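Local coordinates for Tae4 (PDB 6IJF), which probably cleaves peptide bonds of bacterial cell-wall peptidoglycan as an amidase effector delivered into rival cells by the type VI secretion system, at residues 30-38 and 66-74; 97-108 and 151-161. All coordinates share one frame; numbering follows the deposited sequence.

Following the chain from its N terminus, helix 26-33 comes first; segment 30-38, which takes in the last turn of that helix and the residues after it, is met again at 66-74, so interaction 1 closes a loop that contains helix 48-58. The chain then runs through helix 84-92 before interaction 2 opens at residue 97. That contact closes when 151-161 returns beside 97-108, having enclosed most of helix 108-112 and strands 116-122, 131-137 and 144-145. The two closures follow in series, neither nested nor crossed. Their centres lie about 30 Å apart: interaction 1 ties the helical part to the small 68-69/79-80 sheet, interaction 2 secures the edge of the five-stranded sheet.

Interaction 1 of 2, residues 30-38 and 66-74; sequences FTEIGWESF and SSHRIQKGP
Lys72 reaches across the end of helix 26-33, whose last turn closes in a Schellman motif at Gly34, the residue with positive phi. CG stands anti to the backbone N (chi1 178°), which sends the chain along the helix end. Lys72 CB lies 4.0 Å from Gly34 CA, CG and CD run on past the carbonyl oxygen of Glu32, and a bend at chi3 brings CE near Thr31 O and Gly34 CA. The ammonium NZ ends between two oxygens. Lys72 NZ donates to Thr31 O at 2.8 Å, where Gly34 N arrives from the opposite face of the carbonyl, and lies 2.7 Å from Glu36 OE2 in a salt bridge, met on the syn side but out of the carboxylate plane. The carbonyls at the C-terminal end of the helix would be expected to favour a positive group here.

Beside the lysine, the backbone of Gln71 is fastened to the Ile33 carbonyl: Gln71 N donates to Ile33 O at 2.9 Å. Ile33 and Ile70 cross at about a right angle, CB of the first on CG2 of the second, while Ile50 and Ile54 of helix 48-58 touch Ile33 as well.

Trp35 fills the next position. Ile33 CD1 sits over the centre of one indole face, and Phe38 CE2 lies toward the rim of the other. His68 CB rests 3.5 Å from Trp35 CZ2, with the imidazole inclined 42° to the six-membered ring; His68 NE2 is bonded to Tyr44 OH, which gives the imidazole a further hold. The indole's rotation is fixed at its edge, where Trp35 NE1 donates to Arg69 O at 3.0 Å, nearly in the ring plane, while Gln71 NE2 comes to that same oxygen from the other face of its carbonyl.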
# COMPACT_ATOMS: atom_id res chain seq x y z
N PHE C 30 5.15 26.70 -7.23
CA PHE C 30 5.64 27.98 -6.65
C PHE C 30 6.25 28.81 -7.78
O PHE C 30 6.08 30.04 -7.76
CB PHE C 30 6.62 27.70 -5.50
CG PHE C 30 5.98 27.33 -4.18
CD1 PHE C 30 4.68 26.88 -4.11
CD2 PHE C 30 6.73 27.38 -3.01
CE1 PHE C 30 4.13 26.50 -2.89
CE2 PHE C 30 6.17 27.02 -1.80
CZ PHE C 30 4.86 26.58 -1.74
N THR C 31 6.94 28.18 -8.75
CA THR C 31 7.49 28.92 -9.92
C THR C 31 6.34 29.56 -10.69
O THR C 31 6.43 30.76 -11.00
CB THR C 31 8.38 28.04 -10.81
OG1 THR C 31 9.41 27.54 -9.95
CG2 THR C 31 9.00 28.82 -11.96
N GLU C 32 5.25 28.84 -10.95
CA GLU C 32 4.17 29.39 -11.80
C GLU C 32 3.67 30.69 -11.16
O GLU C 32 3.39 31.63 -11.92
CB GLU C 32 3.03 28.39 -12.01
CG GLU C 32 1.93 28.94 -12.90
CD GLU C 32 0.81 27.97 -13.18
OE1 GLU C 32 1.04 26.74 -13.03
OE2 GLU C 32 -0.29 28.44 -13.60
N ILE C 33 3.56 30.75 -9.83
CA ILE C 33 2.88 31.88 -9.13
C ILE C 33 3.91 32.88 -8.58
O ILE C 33 3.48 33.89 -8.00
CB ILE C 33 1.92 31.39 -8.04
CG1 ILE C 33 2.64 30.64 -6.91
CG2 ILE C 33 0.81 30.56 -8.66
CD1 ILE C 33 1.73 30.33 -5.74
N GLY C 34 5.20 32.62 -8.78
CA GLY C 34 6.25 33.60 -8.45
C GLY C 34 6.68 33.50 -7.00
O GLY C 34 7.15 34.50 -6.45
N TRP C 35 6.57 32.32 -6.39
CA TRP C 35 6.95 32.09 -4.97
C TRP C 35 8.21 31.25 -4.89
O TRP C 35 8.33 30.47 -3.92
CB TRP C 35 5.82 31.40 -4.22
CG TRP C 35 4.58 32.20 -4.05
CD1 TRP C 35 4.18 33.33 -4.71
CD2 TRP C 35 3.53 31.88 -3.13
NE1 TRP C 35 2.95 33.73 -4.25
CE2 TRP C 35 2.53 32.86 -3.29
CE3 TRP C 35 3.35 30.86 -2.19
CZ2 TRP C 35 1.37 32.84 -2.53
CZ3 TRP C 35 2.20 30.86 -1.43
CH2 TRP C 35 1.22 31.83 -1.61
N GLU C 36 9.11 31.36 -5.86
CA GLU C 36 10.36 30.54 -5.91
C GLU C 36 11.09 30.62 -4.57
O GLU C 36 11.66 29.62 -4.12
CB GLU C 36 11.32 31.00 -7.01
CG GLU C 36 10.80 30.77 -8.41
CD GLU C 36 10.02 31.92 -9.01
OE1 GLU C 36 9.25 32.56 -8.28
OE2 GLU C 36 10.17 32.15 -10.23
N SER C 37 11.08 31.79 -3.93
CA SER C 37 11.85 32.06 -2.69
C SER C 37 11.28 31.29 -1.50
O SER C 37 12.00 31.20 -0.51
CB SER C 37 11.91 33.55 -2.42
OG SER C 37 10.66 34.02 -1.95
N PHE C 38 10.05 30.75 -1.58
CA PHE C 38 9.46 29.92 -0.49
C PHE C 38 9.74 28.42 -0.70
O PHE C 38 9.29 27.62 0.17
CB PHE C 38 7.95 30.16 -0.39
CG PHE C 38 7.54 31.56 -0.02
CD1 PHE C 38 8.44 32.46 0.55
CD2 PHE C 38 6.23 31.97 -0.20
CE1 PHE C 38 8.04 33.74 0.88
CE2 PHE C 38 5.83 33.26 0.13
CZ PHE C 38 6.74 34.14 0.67
N SER C 66 -7.48 37.05 1.72
CA SER C 66 -6.40 36.06 1.48
C SER C 66 -5.15 36.44 2.27
O SER C 66 -4.92 37.63 2.47
CB SER C 66 -6.13 35.94 0.01
OG SER C 66 -5.60 37.14 -0.52
N SER C 67 -4.38 35.45 2.69
CA SER C 67 -3.06 35.64 3.36
C SER C 67 -2.03 36.19 2.35
O SER C 67 -1.17 36.96 2.76
CB SER C 67 -2.58 34.37 4.02
OG SER C 67 -2.50 33.29 3.09
N HIS C 68 -2.13 35.79 1.07
CA HIS C 68 -1.06 36.00 0.07
C HIS C 68 -1.64 36.31 -1.31
O HIS C 68 -2.89 36.19 -1.51
CB HIS C 68 -0.16 34.76 -0.06
CG HIS C 68 0.66 34.44 1.14
ND1 HIS C 68 0.12 33.96 2.31
CD2 HIS C 68 2.01 34.46 1.32
CE1 HIS C 68 1.09 33.72 3.18
NE2 HIS C 68 2.26 34.00 2.58
N ARG C 69 -0.76 36.66 -2.24
CA ARG C 69 -1.14 36.96 -3.64
C ARG C 69 -0.19 36.25 -4.60
O ARG C 69 1.01 36.07 -4.26
CB ARG C 69 -1.16 38.47 -3.87
CG ARG C 69 -2.10 39.17 -2.91
CD ARG C 69 -2.77 40.41 -3.45
NE ARG C 69 -4.20 40.50 -3.12
CZ ARG C 69 -4.70 40.84 -1.94
NH1 ARG C 69 -3.90 41.07 -0.91
NH2 ARG C 69 -6.01 40.90 -1.79
N ILE C 70 -0.74 35.86 -5.76
CA ILE C 70 0.01 35.41 -6.97
C ILE C 70 0.84 36.62 -7.42
O ILE C 70 0.27 37.73 -7.54
CB ILE C 70 -0.96 34.92 -8.05
CG1 ILE C 70 -1.74 33.69 -7.57
CG2 ILE C 70 -0.23 34.62 -9.37
CD1 ILE C 70 -2.75 33.16 -8.59
N GLN C 71 2.15 36.40 -7.61
CA GLN C 71 3.15 37.45 -7.88
C GLN C 71 3.54 37.48 -9.36
O GLN C 71 4.31 38.35 -9.71
CB GLN C 71 4.42 37.21 -7.06
CG GLN C 71 4.20 37.25 -5.56
CD GLN C 71 3.79 38.61 -5.04
OE1 GLN C 71 4.34 39.62 -5.45
NE2 GLN C 71 2.85 38.65 -4.10
N LYS C 72 3.02 36.58 -10.20
CA LYS C 72 3.48 36.43 -11.60
C LYS C 72 2.36 35.86 -12.48
O LYS C 72 1.52 35.05 -11.96
CB LYS C 72 4.71 35.52 -11.60
CG LYS C 72 5.33 35.19 -12.96
CD LYS C 72 6.16 33.89 -12.93
CE LYS C 72 7.35 34.03 -12.02
NZ LYS C 72 8.10 32.77 -11.92
N GLY C 73 2.31 36.32 -13.74
CA GLY C 73 1.56 35.66 -14.82
C GLY C 73 0.18 36.27 -14.99
O GLY C 73 -0.11 37.32 -14.44
N PRO C 74 -0.72 35.62 -15.76
CA PRO C 74 -2.03 36.19 -16.05
C PRO C 74 -2.88 36.47 -14.79
O PRO C 74 -3.75 37.28 -14.90
CB PRO C 74 -2.70 35.17 -16.97
CG PRO C 74 -1.58 34.27 -17.46
CD PRO C 74 -0.51 34.32 -16.41

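Interaction 2 of 2, residues 97-108 and 151-161; sequences LGEPDPYTPATA and YNSETIWFWPL
The indole of Trp159 is clamped between Leu97 and Pro100. Leu97 CD2 lies over one face of the five-membered ring, 4.0 Å from its centroid, and the leucine crosses the indole at about a right angle; Pro100 CB sits over the opposite face, 3.5 Å from the same centroid and close to the ring normal, with the proline alongside. At the edge, Trp159 NE1 donates to Gly98 O (2.9 Å), which lies in the ring plane. Both faces and the N-H of this ring are thus engaged by one short loop.

That loop leads into strand 101-103, the outermost strand, within this chain, of the antiparallel five-stranded sheet, paired with strand 155-160. Asp101 with Phe158 and Tyr103 with Ile156 form hydrogen-bonded pairs, Tyr103 N reaching Ile156 O at 2.6 Å; Pro102 and Trp157 make the non-hydrogen-bonded pair between them. Pro100 CG lies off-centre over the Trp157 pyrrole ring, and Pro102 CB touches its CD1 atom obliquely. Tyr103 and Phe158 run side by side in the same direction on the other face, where Phe158 CB meets the edge of the tyrosine ring.

Beyond the strand, the chain turns into helix 108-112. Ile156 CG1 stands anti to its carbonyl carbon (chi1 -59°), which carries Ile156 CD1 to 3.5 Å from Ala108 CB; that methyl also meets Tyr151 CE2. Asp101 has its salt bridge with Arg115, outside the contact. Lacking an N-H, Pro102 costs this pairing no bond; the junction rests on four backbone bonds, the indole N-H bond to Gly98 O and CH-pi contacts of proline and leucine on tryptophan.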
# COMPACT_ATOMS: atom_id res chain seq x y z
N LEU C 97 -19.26 28.65 -0.87
CA LEU C 97 -19.93 27.35 -1.09
C LEU C 97 -21.08 27.13 -0.10
O LEU C 97 -21.91 26.22 -0.36
CB LEU C 97 -18.88 26.25 -0.99
CG LEU C 97 -18.25 25.72 -2.28
CD1 LEU C 97 -17.98 26.82 -3.28
CD2 LEU C 97 -16.99 24.92 -1.97
N GLY C 98 -21.10 27.89 0.99
CA GLY C 98 -22.11 27.74 2.05
C GLY C 98 -21.82 26.55 2.96
O GLY C 98 -20.65 26.11 3.00
N GLU C 99 -22.83 26.08 3.69
CA GLU C 99 -22.70 25.02 4.71
C GLU C 99 -22.37 23.72 3.99
O GLU C 99 -23.08 23.32 3.07
CB GLU C 99 -23.97 24.86 5.56
CG GLU C 99 -24.14 25.96 6.60
CD GLU C 99 -22.92 26.26 7.47
OE1 GLU C 99 -22.33 25.31 8.05
OE2 GLU C 99 -22.56 27.46 7.58
N PRO C 100 -21.30 23.03 4.41
CA PRO C 100 -20.98 21.71 3.85
C PRO C 100 -21.82 20.62 4.55
O PRO C 100 -22.39 20.90 5.58
CB PRO C 100 -19.49 21.57 4.19
CG PRO C 100 -19.45 22.20 5.57
CD PRO C 100 -20.34 23.45 5.43
N ASP C 101 -21.82 19.41 4.00
CA ASP C 101 -22.33 18.20 4.70
C ASP C 101 -21.21 17.68 5.59
O ASP C 101 -20.17 17.27 5.08
CB ASP C 101 -22.76 17.13 3.68
CG ASP C 101 -23.88 17.56 2.75
OD1 ASP C 101 -24.62 18.45 3.14
OD2 ASP C 101 -24.04 16.95 1.69
N PRO C 102 -21.33 17.69 6.95
CA PRO C 102 -20.31 17.10 7.81
C PRO C 102 -20.44 15.57 7.92
O PRO C 102 -21.54 15.08 8.08
CB PRO C 102 -20.53 17.77 9.17
CG PRO C 102 -21.83 18.54 9.10
CD PRO C 102 -22.43 18.27 7.73
N TYR C 103 -19.32 14.86 7.81
CA TYR C 103 -19.26 13.39 7.94
C TYR C 103 -18.15 12.97 8.89
O TYR C 103 -17.33 13.81 9.40
CB TYR C 103 -19.07 12.74 6.57
CG TYR C 103 -20.23 12.91 5.64
CD1 TYR C 103 -21.40 12.23 5.85
CD2 TYR C 103 -20.17 13.79 4.56
CE1 TYR C 103 -22.51 12.42 5.05
CE2 TYR C 103 -21.25 13.95 3.70
CZ TYR C 103 -22.44 13.29 3.97
OH TYR C 103 -23.53 13.40 3.15
N THR C 104 -18.15 11.66 9.15
CA THR C 104 -17.13 10.92 9.92
C THR C 104 -16.41 9.97 8.98
O THR C 104 -16.92 9.63 7.92
CB THR C 104 -17.81 10.15 11.06
OG1 THR C 104 -18.70 9.19 10.48
CG2 THR C 104 -18.53 11.10 11.99
N PRO C 105 -15.22 9.47 9.35
CA PRO C 105 -14.55 8.47 8.53
C PRO C 105 -15.45 7.31 8.10
O PRO C 105 -15.33 6.89 6.96
CB PRO C 105 -13.43 7.93 9.46
CG PRO C 105 -13.19 9.03 10.48
CD PRO C 105 -14.46 9.84 10.56
N ALA C 106 -16.32 6.78 8.99
CA ALA C 106 -17.14 5.59 8.65
C ALA C 106 -18.30 5.99 7.71
O ALA C 106 -18.87 5.05 7.10
CB ALA C 106 -17.66 4.89 9.89
N THR C 107 -18.61 7.29 7.54
CA THR C 107 -19.78 7.73 6.72
C THR C 107 -19.39 8.55 5.47
O THR C 107 -20.24 8.66 4.58
CB THR C 107 -20.79 8.49 7.57
OG1 THR C 107 -20.18 9.60 8.24
CG2 THR C 107 -21.42 7.56 8.58
N ALA C 108 -18.18 9.09 5.37
CA ALA C 108 -17.84 10.04 4.30
C ALA C 108 -17.95 9.38 2.92
O ALA C 108 -18.37 10.07 1.99
CB ALA C 108 -16.47 10.66 4.53
N TYR C 151 -9.05 9.89 5.42
CA TYR C 151 -10.21 9.36 6.17
C TYR C 151 -9.80 9.07 7.62
O TYR C 151 -10.69 8.90 8.42
CB TYR C 151 -10.78 8.12 5.49
CG TYR C 151 -11.72 8.37 4.34
CD1 TYR C 151 -11.28 8.94 3.15
CD2 TYR C 151 -13.03 7.97 4.42
CE1 TYR C 151 -12.14 9.14 2.09
CE2 TYR C 151 -13.90 8.14 3.37
CZ TYR C 151 -13.46 8.72 2.19
OH TYR C 151 -14.33 8.91 1.15
N ASN C 152 -8.52 9.20 7.98
CA ASN C 152 -8.08 9.07 9.39
C ASN C 152 -8.43 10.36 10.17
O ASN C 152 -8.11 10.42 11.35
CB ASN C 152 -6.60 8.67 9.52
CG ASN C 152 -5.62 9.66 8.93
OD1 ASN C 152 -5.91 10.30 7.92
ND2 ASN C 152 -4.44 9.76 9.51
N SER C 153 -9.11 11.32 9.55
CA SER C 153 -9.41 12.64 10.16
C SER C 153 -10.60 12.52 11.12
O SER C 153 -11.37 11.55 11.00
CB SER C 153 -9.58 13.71 9.09
OG SER C 153 -10.84 13.60 8.45
N GLU C 154 -10.75 13.50 12.00
CA GLU C 154 -11.84 13.58 13.02
C GLU C 154 -13.19 13.85 12.35
O GLU C 154 -14.18 13.12 12.65
CB GLU C 154 -11.50 14.67 14.04
CG GLU C 154 -12.56 14.87 15.11
CD GLU C 154 -12.15 15.88 16.17
OE1 GLU C 154 -11.72 17.00 15.80
OE2 GLU C 154 -12.27 15.56 17.39
N THR C 155 -13.27 14.88 11.51
CA THR C 155 -14.49 15.20 10.74
C THR C 155 -14.08 15.45 9.29
O THR C 155 -12.91 15.79 9.02
CB THR C 155 -15.29 16.39 11.29
OG1 THR C 155 -14.52 17.58 11.10
CG2 THR C 155 -15.62 16.28 12.77
N ILE C 156 -15.03 15.21 8.41
CA ILE C 156 -14.87 15.43 6.95
C ILE C 156 -16.01 16.33 6.51
O ILE C 156 -17.18 15.97 6.77
CB ILE C 156 -14.85 14.07 6.25
CG1 ILE C 156 -13.69 13.23 6.80
CG2 ILE C 156 -14.82 14.25 4.74
CD1 ILE C 156 -13.73 11.79 6.41
N TRP C 157 -15.68 17.45 5.88
CA TRP C 157 -16.70 18.35 5.31
C TRP C 157 -16.73 18.14 3.80
O TRP C 157 -15.66 18.18 3.15
CB TRP C 157 -16.42 19.81 5.64
CG TRP C 157 -16.50 20.15 7.09
CD1 TRP C 157 -17.08 19.43 8.09
CD2 TRP C 157 -16.04 21.37 7.69
NE1 TRP C 157 -16.99 20.10 9.27
CE2 TRP C 157 -16.35 21.30 9.07
CE3 TRP C 157 -15.40 22.51 7.21
CZ2 TRP C 157 -16.04 22.32 9.96
CZ3 TRP C 157 -15.08 23.52 8.09
CH2 TRP C 157 -15.40 23.43 9.45
N PHE C 158 -17.92 17.96 3.26
CA PHE C 158 -18.13 17.83 1.80
C PHE C 158 -19.06 18.94 1.31
O PHE C 158 -20.19 19.07 1.81
CB PHE C 158 -18.71 16.45 1.49
CG PHE C 158 -18.94 16.23 0.03
CD1 PHE C 158 -17.92 16.45 -0.87
CD2 PHE C 158 -20.18 15.83 -0.45
CE1 PHE C 158 -18.13 16.29 -2.23
CE2 PHE C 158 -20.39 15.67 -1.81
CZ PHE C 158 -19.36 15.88 -2.70
N TRP C 159 -18.60 19.69 0.31
CA TRP C 159 -19.43 20.65 -0.48
C TRP C 159 -19.70 20.08 -1.87
O TRP C 159 -18.83 20.10 -2.73
CB TRP C 159 -18.70 21.98 -0.62
CG TRP C 159 -18.41 22.74 0.64
CD1 TRP C 159 -19.20 23.69 1.19
CD2 TRP C 159 -17.19 22.75 1.41
NE1 TRP C 159 -18.58 24.27 2.26
CE2 TRP C 159 -17.33 23.74 2.40
CE3 TRP C 159 -15.99 22.03 1.36
CZ2 TRP C 159 -16.36 23.99 3.36
CZ3 TRP C 159 -15.02 22.30 2.29
CH2 TRP C 159 -15.20 23.27 3.28
N PRO C 160 -20.91 19.53 -2.14
CA PRO C 160 -21.21 19.00 -3.47
C PRO C 160 -21.33 20.12 -4.52
O PRO C 160 -21.83 21.16 -4.17
CB PRO C 160 -22.55 18.28 -3.28
CG PRO C 160 -23.17 18.95 -2.09
CD PRO C 160 -22.03 19.38 -1.20
N LEU C 161 -20.84 19.90 -5.74
CA LEU C 161 -20.91 20.85 -6.89
C LEU C 161 -21.46 20.15 -8.14
O LEU C 161 -22.01 20.83 -9.04
CB LEU C 161 -19.50 21.37 -7.16
CG LEU C 161 -18.91 22.27 -6.08
CD1 LEU C 161 -17.54 22.71 -6.51
CD2 LEU C 161 -19.81 23.47 -5.78